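Local atomic coordinates of purine nucleoside phosphorylase (Schistosoma mansoni, PDB entry 6B2L), a protein that probably catalyses the reversible phosphorolysis of purine nucleosides such as inosine and guanosine, releasing the free base and ribose 1-phosphate. Residues A[117-122]-A[216-221]. Residues are numbered along the deposited sequence; the frame is centred on the assembly and turned at random.
Sequences NLAGGI and CDVVGM. With 2IM (piperidin-2-imine), chain I; DMS (dimethyl sulfoxide), chain C.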
loop_
_atom_site.group_PDB
_atom_site.type_symbol
_atom_site.label_atom_id
_atom_site.label_comp_id
_atom_site.label_asym_id
_atom_site.label_seq_id
_atom_site.Cartn_x
_atom_site.Cartn_y
_atom_site.Cartn_z
ATOM N N ASN A 117 -0.232 14.876 -17.525
ATOM C CA ASN A 117 -0.663 13.477 -17.431
ATOM C C ASN A 117 -2.106 13.353 -17.918
ATOM O O ASN A 117 -2.809 14.348 -18.091
ATOM C CB ASN A 117 -0.541 12.915 -15.995
ATOM C CG ASN A 117 -1.441 13.615 -14.989
ATOM O OD1 ASN A 117 -2.662 13.627 -15.123
ATOM N ND2 ASN A 117 -0.834 14.106 -13.911
ATOM N N LEU A 118 -2.524 12.112 -18.196
ATOM C CA LEU A 118 -3.926 11.765 -18.442
ATOM C C LEU A 118 -4.545 11.176 -17.175
ATOM O O LEU A 118 -3.931 10.349 -16.487
ATOM C CB LEU A 118 -4.036 10.768 -19.590
ATOM C CG LEU A 118 -3.771 11.359 -20.982
ATOM C CD1 LEU A 118 -3.147 10.308 -21.867
ATOM C CD2 LEU A 118 -5.064 11.869 -21.584
ATOM N N ALA A 119 -5.761 11.615 -16.845
ATOM C CA ALA A 119 -6.381 11.224 -15.584
ATOM C C ALA A 119 -7.866 10.928 -15.768
ATOM O O ALA A 119 -8.517 11.399 -16.713
ATOM C CB ALA A 119 -6.217 12.314 -14.527
ATOM N N GLY A 120 -8.406 10.149 -14.831
ATOM C CA GLY A 120 -9.848 10.009 -14.709
ATOM C C GLY A 120 -10.434 11.106 -13.832
ATOM O O GLY A 120 -9.854 11.500 -12.813
ATOM N N GLY A 121 -11.584 11.641 -14.267
ATOM C CA GLY A 121 -12.305 12.623 -13.468
ATOM C C GLY A 121 -13.201 11.983 -12.406
ATOM O O GLY A 121 -13.948 11.037 -12.688
ATOM N N ILE A 122 -13.134 12.521 -11.191
ATOM C CA ILE A 122 -13.970 12.117 -10.072
ATOM C C ILE A 122 -15.004 13.200 -9.730
ATOM O O ILE A 122 -16.201 12.925 -9.657
ATOM C CB ILE A 122 -13.093 11.778 -8.843
ATOM C CG1 ILE A 122 -12.070 10.664 -9.135
ATOM C CG2 ILE A 122 -13.961 11.402 -7.638
ATOM C CD1 ILE A 122 -12.680 9.277 -9.463
ATOM N N CYS A 216 -11.170 13.484 -3.509
ATOM C CA CYS A 216 -10.309 13.515 -4.681
ATOM C C CYS A 216 -11.071 14.097 -5.864
ATOM O O CYS A 216 -12.262 13.830 -6.047
ATOM C CB CYS A 216 -9.796 12.118 -5.038
ATOM S SG CYS A 216 -8.922 11.240 -3.704
ATOM N N ASP A 217 -10.382 14.923 -6.654
ATOM C CA ASP A 217 -10.960 15.458 -7.881
ATOM C C ASP A 217 -10.621 14.628 -9.118
ATOM O O ASP A 217 -11.442 14.543 -10.034
ATOM C CB ASP A 217 -10.494 16.892 -8.090
ATOM C CG ASP A 217 -11.012 17.829 -6.998
ATOM O OD1 ASP A 217 -12.226 18.113 -7.000
ATOM O OD2 ASP A 217 -10.218 18.276 -6.147
ATOM N N VAL A 218 -9.417 14.056 -9.193
ATOM C CA VAL A 218 -8.944 13.292 -10.350
ATOM C C VAL A 218 -8.099 12.131 -9.817
ATOM O O VAL A 218 -7.650 12.140 -8.671
ATOM C CB VAL A 218 -8.130 14.152 -11.366
ATOM C CG1 VAL A 218 -8.915 15.373 -11.804
ATOM C CG2 VAL A 218 -6.791 14.629 -10.778
ATOM N N VAL A 219 -7.872 11.117 -10.667
ATOM C CA VAL A 219 -7.076 9.927 -10.301
ATOM C C VAL A 219 -6.192 9.525 -11.481
ATOM O O VAL A 219 -6.607 9.569 -12.643
ATOM C CB VAL A 219 -7.982 8.745 -9.856
ATOM C CG1 VAL A 219 -8.976 8.359 -10.906
ATOM C CG2 VAL A 219 -7.105 7.530 -9.416
ATOM N N GLY A 220 -4.944 9.167 -11.191
ATOM C CA GLY A 220 -4.059 8.648 -12.222
ATOM C C GLY A 220 -2.931 7.808 -11.641
ATOM O O GLY A 220 -2.836 7.624 -10.423
ATOM N N MET A 221 -2.033 7.348 -12.544
ATOM C CA MET A 221 -1.003 6.359 -12.212
ATOM C C MET A 221 0.421 6.891 -12.336
ATOM O O MET A 221 1.350 6.089 -12.493
ATOM C CB MET A 221 -1.149 5.126 -13.114
ATOM C CG MET A 221 -2.530 4.531 -13.163
ATOM S SD MET A 221 -2.589 3.199 -14.423
ATOM C CE MET A 221 -4.353 2.980 -14.481
HETATM N N2 2IM I . -9.776 6.767 -16.198
HETATM C C1 2IM I . -8.549 6.923 -16.372
HETATM N N1 2IM I . -7.650 6.585 -15.314
HETATM C C4 2IM I . -6.217 6.764 -15.381
HETATM C C5 2IM I . -5.685 7.063 -16.782
HETATM C C3 2IM I . -6.592 7.976 -17.570
HETATM C C2 2IM I . -8.009 7.465 -17.689
HETATM S S DMS C . 0.217 9.570 -18.349
HETATM O O DMS C . -0.216 10.860 -18.960
HETATM C C1 DMS C . 1.936 9.200 -18.739
HETATM C C2 DMS C . 0.093 9.543 -16.571
HETATM O O HOH W 1 -2.100 7.612 -15.508
#
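Ala119 and Gly120 meet Val218 and Val219 where two antiparallel strands of the mixed sheet of the nucleoside phosphorylase fold pair for a few residues and one face of the pair becomes the wall of a ligand pocket, an example of how a glycine in a paired strand leaves its backbone open to a ligand. Leu118 gives its backbone N-H to the oxygen of a dimethyl sulfoxide molecule, while a water accepts from Met221 N and donates only weakly to Leu118 O, a loose bridge between the strands beyond their direct pairing. Ala119 turns its methyl to the face that carries Val218: CB lies 3.4 Å from Val219 O and 4.1 Å from Val218 CB, and Ser241 of the neighbouring strand 236-246 packs against both side chains. Gly120 and Val219 form the hydrogen-bonded pair, joined by Gly120 N to Val219 O and Val219 N to Gly120 O, each 2.9 Å and each with the donor in the carbonyl plane. Val218 CA also lies 3.2 Å from Gly120 O in a CA-H...O contact, so two groups share one buried oxygen. Having no side chain, Gly120 lets piperidin-2-imine settle over the backbone, with N2 3.6 Å from Gly120 CA; Asn245 OD1 and Glu203 OE2 hydrogen-bond the ligand. Gly121 faces Val218 in the following non-hydrogen-bonded pair. As strand gives way to loop, Ile122 N bonds to Asp217 O at 2.9 Å, the donor standing 39° out of the carbonyl plane, while the Asp217 carboxylate is engaged by Asn123 and Val193. The side chain of Ile122 then forks: CG2, anti to the backbone N, reaches Cys216 O, whereas the other branch, with chi2 at -64°, sets CD1 obliquely across Val219, 4.1 Å from its CG1.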